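Local coordinates for protein probable fumarate reductase Ifc3 (PDB 1QO8) that catalyses the essentially one-way reduction of fumarate to succinate in vitro, using one FAD and four covalently bound c-type hemes per subunit, at residues V378-F390 with G450-Y463. Numbering follows the deposited sequence.
Sequences VGAVMVNKDGNRF and GMKVADLAKTVSDY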
ATOM      1  N   VAL A 378      34.314  -5.485  15.096  1.00 39.34           N
ATOM      2  CA  VAL A 378      35.411  -5.598  16.025  1.00 39.58           C
ATOM      3  C   VAL A 378      35.819  -7.036  16.100  1.00 35.07           C
ATOM      4  O   VAL A 378      36.730  -7.430  16.860  1.00 33.14           O
ATOM      5  CB  VAL A 378      35.141  -4.887  17.390  1.00 45.67           C
ATOM      6  CG1 VAL A 378      36.342  -5.003  18.337  1.00 49.66           C
ATOM      7  CG2 VAL A 378      34.781  -3.414  17.338  1.00 43.94           C
ATOM      8  N   GLY A 379      35.237  -7.965  15.283  1.00 35.28           N
ATOM      9  CA  GLY A 379      35.791  -9.284  15.177  1.00 31.89           C
ATOM     10  C   GLY A 379      34.911 -10.499  15.068  1.00 34.58           C
ATOM     11  O   GLY A 379      35.387 -11.606  14.868  1.00 34.10           O
ATOM     12  N   ALA A 380      33.584 -10.336  15.449  1.00 33.05           N
ATOM     13  CA  ALA A 380      32.827 -11.561  15.634  1.00 34.70           C
ATOM     14  C   ALA A 380      32.582 -12.183  14.243  1.00 34.60           C
ATOM     15  O   ALA A 380      32.572 -11.510  13.256  1.00 31.86           O
ATOM     16  CB  ALA A 380      31.485 -11.248  16.283  1.00 35.99           C
ATOM     17  N   VAL A 381      32.289 -13.446  14.273  1.00 35.81           N
ATOM     18  CA  VAL A 381      31.913 -14.304  13.202  1.00 40.32           C
ATOM     19  C   VAL A 381      30.368 -14.524  13.211  1.00 40.90           C
ATOM     20  O   VAL A 381      29.810 -14.498  14.297  1.00 38.76           O
ATOM     21  CB  VAL A 381      32.611 -15.654  13.448  1.00 37.66           C
ATOM     22  CG1 VAL A 381      32.212 -16.786  12.507  1.00 37.47           C
ATOM     23  CG2 VAL A 381      34.135 -15.433  13.337  1.00 42.14           C
ATOM     24  N   MET A 382      29.802 -14.770  12.018  1.00 41.49           N
ATOM     25  CA  MET A 382      28.384 -15.078  11.894  1.00 42.70           C
ATOM     26  C   MET A 382      28.224 -16.415  11.194  1.00 42.33           C
ATOM     27  O   MET A 382      28.782 -16.605  10.124  1.00 39.78           O
ATOM     28  CB  MET A 382      27.639 -13.955  11.151  1.00 41.82           C
ATOM     29  CG  MET A 382      26.096 -14.143  11.225  1.00 40.35           C
ATOM     30  SD  MET A 382      25.258 -12.665  10.600  1.00 40.10           S
ATOM     31  CE  MET A 382      25.919 -12.504   8.953  1.00 40.19           C
ATOM     32  N   VAL A 383      27.451 -17.257  11.861  1.00 37.40           N
ATOM     33  CA  VAL A 383      27.279 -18.656  11.513  1.00 41.61           C
ATOM     34  C   VAL A 383      25.770 -19.008  11.485  1.00 43.10           C
ATOM     35  O   VAL A 383      24.949 -18.360  12.176  1.00 40.96           O
ATOM     36  CB  VAL A 383      28.120 -19.298  12.608  1.00 44.20           C
ATOM     37  CG1 VAL A 383      27.485 -20.196  13.605  1.00 42.42           C
ATOM     38  CG2 VAL A 383      29.490 -19.754  12.112  1.00 43.08           C
ATOM     39  N   ASN A 384      25.410 -19.958  10.643  1.00 42.09           N
ATOM     40  CA  ASN A 384      23.968 -20.297  10.548  1.00 44.70           C
ATOM     41  C   ASN A 384      23.621 -21.297  11.635  1.00 45.23           C
ATOM     42  O   ASN A 384      24.497 -21.575  12.489  1.00 42.90           O
ATOM     43  CB  ASN A 384      23.635 -20.771   9.147  1.00 41.98           C
ATOM     44  CG  ASN A 384      24.267 -22.099   8.797  1.00 47.81           C
ATOM     45  OD1 ASN A 384      24.858 -22.847   9.616  1.00 45.37           O
ATOM     46  ND2 ASN A 384      24.080 -22.339   7.502  1.00 47.00           N
ATOM     47  N   LYS A 385      22.390 -21.798  11.679  1.00 44.83           N
ATOM     48  CA  LYS A 385      22.004 -22.767  12.722  1.00 46.47           C
ATOM     49  C   LYS A 385      22.841 -24.025  12.818  1.00 45.47           C
ATOM     50  O   LYS A 385      22.884 -24.720  13.856  1.00 43.61           O
ATOM     51  CB  LYS A 385      20.528 -23.157  12.405  1.00 50.85           C
ATOM     52  CG  LYS A 385      20.151 -24.607  12.551  1.00 55.71           C
ATOM     53  CD  LYS A 385      18.744 -24.975  12.108  1.00 60.56           C
ATOM     54  CE  LYS A 385      18.550 -26.489  12.274  1.00 63.34           C
ATOM     55  NZ  LYS A 385      19.222 -27.186  11.099  1.00 65.85           N
ATOM     56  N   ASP A 386      23.456 -24.500  11.761  1.00 45.41           N
ATOM     57  CA  ASP A 386      24.398 -25.588  11.721  1.00 50.56           C
ATOM     58  C   ASP A 386      25.807 -25.229  12.220  1.00 50.04           C
ATOM     59  O   ASP A 386      26.556 -26.148  12.624  1.00 52.11           O
ATOM     60  CB  ASP A 386      24.562 -26.149  10.294  1.00 50.56           C
ATOM     61  CG  ASP A 386      23.230 -26.736   9.804  1.00 56.23           C
ATOM     62  OD1 ASP A 386      22.438 -27.249  10.611  1.00 55.51           O
ATOM     63  OD2 ASP A 386      22.984 -26.637   8.572  1.00 59.99           O
ATOM     64  N   GLY A 387      26.120 -23.958  12.159  1.00 45.21           N
ATOM     65  CA  GLY A 387      27.470 -23.530  12.504  1.00 45.78           C
ATOM     66  C   GLY A 387      28.359 -23.204  11.316  1.00 43.38           C
ATOM     67  O   GLY A 387      29.557 -23.105  11.559  1.00 40.85           O
ATOM     68  N   ASN A 388      27.832 -22.881  10.139  1.00 41.76           N
ATOM     69  CA  ASN A 388      28.574 -22.505   8.973  1.00 42.69           C
ATOM     70  C   ASN A 388      28.453 -21.023   8.661  1.00 42.73           C
ATOM     71  O   ASN A 388      27.358 -20.459   8.744  1.00 42.29           O
ATOM     72  CB  ASN A 388      28.051 -23.288   7.709  1.00 44.46           C
ATOM     73  CG  ASN A 388      28.244 -24.778   7.953  1.00 48.19           C
ATOM     74  OD1 ASN A 388      29.352 -25.174   8.356  1.00 49.60           O
ATOM     75  ND2 ASN A 388      27.301 -25.692   7.879  1.00 48.10           N
ATOM     76  N   ARG A 389      29.529 -20.365   8.258  1.00 39.68           N
ATOM     77  CA  ARG A 389      29.514 -18.981   7.824  1.00 39.44           C
ATOM     78  C   ARG A 389      28.780 -18.985   6.493  1.00 39.99           C
ATOM     79  O   ARG A 389      28.740 -20.085   5.976  1.00 37.99           O
ATOM     80  CB  ARG A 389      30.980 -18.440   7.676  1.00 37.39           C
ATOM     81  CG  ARG A 389      31.650 -18.210   9.056  1.00 37.42           C
ATOM     82  CD  ARG A 389      33.167 -17.848   8.819  1.00 33.60           C
ATOM     83  NE  ARG A 389      33.191 -16.491   8.344  1.00 35.73           N
ATOM     84  CZ  ARG A 389      33.883 -16.039   7.292  1.00 41.85           C
ATOM     85  NH1 ARG A 389      34.706 -16.958   6.734  1.00 41.41           N
ATOM     86  NH2 ARG A 389      33.895 -14.756   6.984  1.00 41.16           N
ATOM     87  N   PHE A 390      28.247 -17.890   5.981  1.00 39.32           N
ATOM     88  CA  PHE A 390      27.420 -17.994   4.786  1.00 42.33           C
ATOM     89  C   PHE A 390      27.622 -16.657   4.093  1.00 40.81           C
ATOM     90  O   PHE A 390      27.198 -16.443   3.016  1.00 42.30           O
ATOM     91  CB  PHE A 390      25.904 -18.158   4.997  1.00 39.60           C
ATOM     92  CG  PHE A 390      25.358 -17.338   6.158  1.00 39.25           C
ATOM     93  CD1 PHE A 390      25.444 -17.798   7.433  1.00 38.00           C
ATOM     94  CD2 PHE A 390      24.735 -16.114   5.953  1.00 40.02           C
ATOM     95  CE1 PHE A 390      24.959 -17.017   8.492  1.00 39.58           C
ATOM     96  CE2 PHE A 390      24.285 -15.275   6.983  1.00 39.83           C
ATOM     97  CZ  PHE A 390      24.366 -15.789   8.259  1.00 39.07           C
ATOM     98  N   GLY A 450      22.524 -25.750  19.789  1.00 48.52           N
ATOM     99  CA  GLY A 450      22.100 -26.622  18.685  1.00 47.18           C
ATOM    100  C   GLY A 450      22.858 -26.489  17.384  1.00 49.86           C
ATOM    101  O   GLY A 450      22.327 -26.872  16.304  1.00 49.10           O
ATOM    102  N   MET A 451      24.128 -26.059  17.328  1.00 47.94           N
ATOM    103  CA  MET A 451      24.870 -26.193  16.061  1.00 48.94           C
ATOM    104  C   MET A 451      25.412 -27.612  15.928  1.00 50.50           C
ATOM    105  O   MET A 451      25.548 -28.318  16.959  1.00 52.87           O
ATOM    106  CB  MET A 451      25.998 -25.145  16.038  1.00 47.11           C
ATOM    107  CG  MET A 451      25.486 -23.700  16.028  1.00 46.69           C
ATOM    108  SD  MET A 451      26.864 -22.550  16.061  1.00 49.00           S
ATOM    109  CE  MET A 451      26.522 -21.347  17.290  1.00 47.62           C
ATOM    110  N   LYS A 452      25.785 -28.022  14.740  1.00 52.74           N
ATOM    111  CA  LYS A 452      26.530 -29.298  14.555  1.00 55.41           C
ATOM    112  C   LYS A 452      27.933 -29.136  15.128  1.00 54.83           C
ATOM    113  O   LYS A 452      28.648 -28.214  14.715  1.00 55.08           O
ATOM    114  CB  LYS A 452      26.616 -29.642  13.080  1.00 55.45           C
ATOM    115  CG  LYS A 452      25.244 -29.803  12.396  1.00 59.41           C
ATOM    116  CD  LYS A 452      25.409 -30.612  11.121  1.00 63.38           C
ATOM    117  CE  LYS A 452      24.207 -30.617  10.183  1.00 68.22           C
ATOM    118  NZ  LYS A 452      24.488 -30.953   8.753  1.00 71.66           N
ATOM    119  N   VAL A 453      28.367 -29.974  16.022  1.00 54.19           N
ATOM    120  CA  VAL A 453      29.706 -30.012  16.577  1.00 56.39           C
ATOM    121  C   VAL A 453      30.783 -30.012  15.505  1.00 55.75           C
ATOM    122  O   VAL A 453      31.674 -29.185  15.493  1.00 53.79           O
ATOM    123  CB  VAL A 453      29.853 -31.273  17.466  1.00 58.32           C
ATOM    124  CG1 VAL A 453      31.320 -31.434  17.876  1.00 59.60           C
ATOM    125  CG2 VAL A 453      28.973 -31.133  18.707  1.00 59.77           C
ATOM    126  N   ALA A 454      30.674 -30.866  14.498  1.00 56.21           N
ATOM    127  CA  ALA A 454      31.683 -30.927  13.425  1.00 56.67           C
ATOM    128  C   ALA A 454      31.689 -29.733  12.492  1.00 56.12           C
ATOM    129  O   ALA A 454      32.697 -29.174  11.994  1.00 55.30           O
ATOM    130  CB  ALA A 454      31.467 -32.273  12.728  1.00 55.10           C
ATOM    131  N   ASP A 455      30.502 -29.228  12.175  1.00 54.54           N
ATOM    132  CA  ASP A 455      30.452 -27.993  11.358  1.00 52.77           C
ATOM    133  C   ASP A 455      31.039 -26.802  12.133  1.00 49.43           C
ATOM    134  O   ASP A 455      31.907 -26.113  11.570  1.00 45.94           O
ATOM    135  CB  ASP A 455      29.056 -27.732  10.842  1.00 55.55           C
ATOM    136  CG  ASP A 455      28.483 -28.791   9.947  1.00 58.47           C
ATOM    137  OD1 ASP A 455      28.770 -30.013  10.025  1.00 62.95           O
ATOM    138  OD2 ASP A 455      27.700 -28.398   9.051  1.00 59.68           O
ATOM    139  N   LEU A 456      30.674 -26.589  13.386  1.00 47.22           N
ATOM    140  CA  LEU A 456      31.215 -25.435  14.112  1.00 48.31           C
ATOM    141  C   LEU A 456      32.742 -25.513  14.282  1.00 48.32           C
ATOM    142  O   LEU A 456      33.406 -24.494  14.119  1.00 43.11           O
ATOM    143  CB  LEU A 456      30.637 -25.209  15.508  1.00 46.71           C
ATOM    144  CG  LEU A 456      31.066 -23.909  16.191  1.00 46.53           C
ATOM    145  CD1 LEU A 456      30.725 -22.630  15.399  1.00 46.90           C
ATOM    146  CD2 LEU A 456      30.483 -23.798  17.572  1.00 48.11           C
ATOM    147  N   ALA A 457      33.246 -26.672  14.734  1.00 47.79           N
ATOM    148  CA  ALA A 457      34.679 -26.885  14.880  1.00 49.25           C
ATOM    149  C   ALA A 457      35.418 -26.728  13.553  1.00 48.66           C
ATOM    150  O   ALA A 457      36.473 -26.169  13.547  1.00 46.26           O
ATOM    151  CB  ALA A 457      34.984 -28.339  15.345  1.00 49.76           C
ATOM    152  N   LYS A 458      34.792 -27.118  12.412  1.00 50.70           N
ATOM    153  CA  LYS A 458      35.454 -26.828  11.152  1.00 50.96           C
ATOM    154  C   LYS A 458      35.468 -25.338  10.861  1.00 49.54           C
ATOM    155  O   LYS A 458      36.388 -24.772  10.274  1.00 47.71           O
ATOM    156  CB  LYS A 458      34.759 -27.632  10.037  1.00 53.43           C
ATOM    157  CG  LYS A 458      35.319 -27.214   8.680  1.00 56.65           C
ATOM    158  CD  LYS A 458      34.699 -27.868   7.471  1.00 60.35           C
ATOM    159  CE  LYS A 458      35.511 -27.603   6.185  1.00 63.06           C
ATOM    160  NZ  LYS A 458      36.998 -27.865   6.430  1.00 63.61           N
ATOM    161  N   THR A 459      34.328 -24.651  11.172  1.00 46.77           N
ATOM    162  CA  THR A 459      34.318 -23.210  10.954  1.00 45.89           C
ATOM    163  C   THR A 459      35.409 -22.489  11.757  1.00 43.81           C
ATOM    164  O   THR A 459      36.021 -21.600  11.213  1.00 41.70           O
ATOM    165  CB  THR A 459      32.937 -22.613  11.349  1.00 44.14           C
ATOM    166  OG1 THR A 459      32.043 -23.206  10.396  1.00 46.63           O
ATOM    167  CG2 THR A 459      32.995 -21.105  11.309  1.00 38.02           C
ATOM    168  N   VAL A 460      35.512 -22.770  13.031  1.00 43.18           N
ATOM    169  CA  VAL A 460      36.559 -22.222  13.871  1.00 45.58           C
ATOM    170  C   VAL A 460      37.983 -22.532  13.408  1.00 45.01           C
ATOM    171  O   VAL A 460      38.780 -21.559  13.394  1.00 44.94           O
ATOM    172  CB  VAL A 460      36.323 -22.730  15.305  1.00 46.29           C
ATOM    173  CG1 VAL A 460      37.449 -22.174  16.182  1.00 47.66           C
ATOM    174  CG2 VAL A 460      34.986 -22.206  15.851  1.00 48.24           C
ATOM    175  N   SER A 461      38.330 -23.767  13.012  1.00 46.96           N
ATOM    176  CA  SER A 461      39.720 -23.873  12.425  1.00 48.93           C
ATOM    177  C   SER A 461      39.843 -23.225  11.080  1.00 45.97           C
ATOM    178  O   SER A 461      40.829 -22.490  10.816  1.00 48.02           O
ATOM    179  CB  SER A 461      40.211 -25.329  12.407  1.00 54.54           C
ATOM    180  OG  SER A 461      39.768 -26.034  11.263  1.00 62.43           O
ATOM    181  N   ASP A 462      38.835 -23.320  10.179  1.00 45.84           N
ATOM    182  CA  ASP A 462      39.032 -22.539   8.936  1.00 44.42           C
ATOM    183  C   ASP A 462      39.200 -21.101   9.320  1.00 45.65           C
ATOM    184  O   ASP A 462      40.064 -20.449   8.759  1.00 44.26           O
ATOM    185  CB  ASP A 462      37.805 -22.619   8.023  1.00 48.74           C
ATOM    186  CG  ASP A 462      37.638 -23.984   7.369  1.00 52.01           C
ATOM    187  OD1 ASP A 462      38.593 -24.788   7.541  1.00 50.93           O
ATOM    188  OD2 ASP A 462      36.577 -24.193   6.729  1.00 52.46           O
ATOM    189  N   TYR A 463      38.224 -20.547  10.142  1.00 41.49           N
ATOM    190  CA  TYR A 463      38.339 -19.073  10.254  1.00 38.42           C
ATOM    191  C   TYR A 463      39.644 -18.724  10.997  1.00 36.50           C
ATOM    192  O   TYR A 463      40.182 -17.662  10.706  1.00 36.31           O
ATOM    193  CB  TYR A 463      37.140 -18.540  11.077  1.00 35.32           C
ATOM    194  CG  TYR A 463      37.113 -17.035  11.109  1.00 32.54           C
ATOM    195  CD1 TYR A 463      36.527 -16.317  10.094  1.00 34.30           C
ATOM    196  CD2 TYR A 463      37.643 -16.342  12.146  1.00 35.52           C
ATOM    197  CE1 TYR A 463      36.473 -14.930  10.023  1.00 34.86           C
ATOM    198  CE2 TYR A 463      37.591 -14.929  12.174  1.00 33.26           C
ATOM    199  CZ  TYR A 463      37.050 -14.281  11.135  1.00 33.78           C
ATOM    200  OH  TYR A 463      36.987 -12.905  11.219  1.00 34.97           O
TER
HETATM  201  O   HOH W   1      37.736 -11.771  13.485  1.00 35.04           O
HETATM  202  O   HOH W   2      31.874 -26.055   8.577  1.00 52.68           O
HETATM  203  O   HOH W   3      31.948 -21.962   7.853  1.00 41.31           O
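Gly379 and Tyr463 meet through a water, which donates to Gly379 O and accepts from Tyr463 OH. Two residues on, Val381 lays CG2 over the centre of the Tyr463 ring, 3.7 Å from its centroid, a CH-pi contact. Val383 is wedged between two partners, CG1 against Met451 SD (3.5 Å) and CG2 against the methyl CG2 of Thr459. These valines sit on strand 381-383, which pairs with strand 412-417 at the margin of a mixed sheet; helix 453-463 runs nearly antiparallel to it, at 152°, and packs over it, probably within the mobile capping (clamp) domain of this family. A type I turn, Asn384 to Gly387, then brings Asp386 O to the start of that helix, where the backbone N of Lys452, the N-cap residue, bonds to it at 2.9 Å from above the carbonyl plane. A CB on Gly387 would press on Leu456 N and Met451 CB, and at its positive phi also on Asp386 O; Gly387 O is 2.7 Å from Thr459 OG1. Asn388 sends ND2 almost straight (167°) to the anti side of Asp455 OD2. Arg389 bends at chi3, which places one guanidinium face under Tyr463 CD1, offset toward the guanidinium's rim, the two planes 69° apart, while Glu393 and Asp472 take its charge. A leucine here would probably leave Glu393 and Asp472 without this salt-bridge partner and the Tyr463 ring less firmly held at CD1.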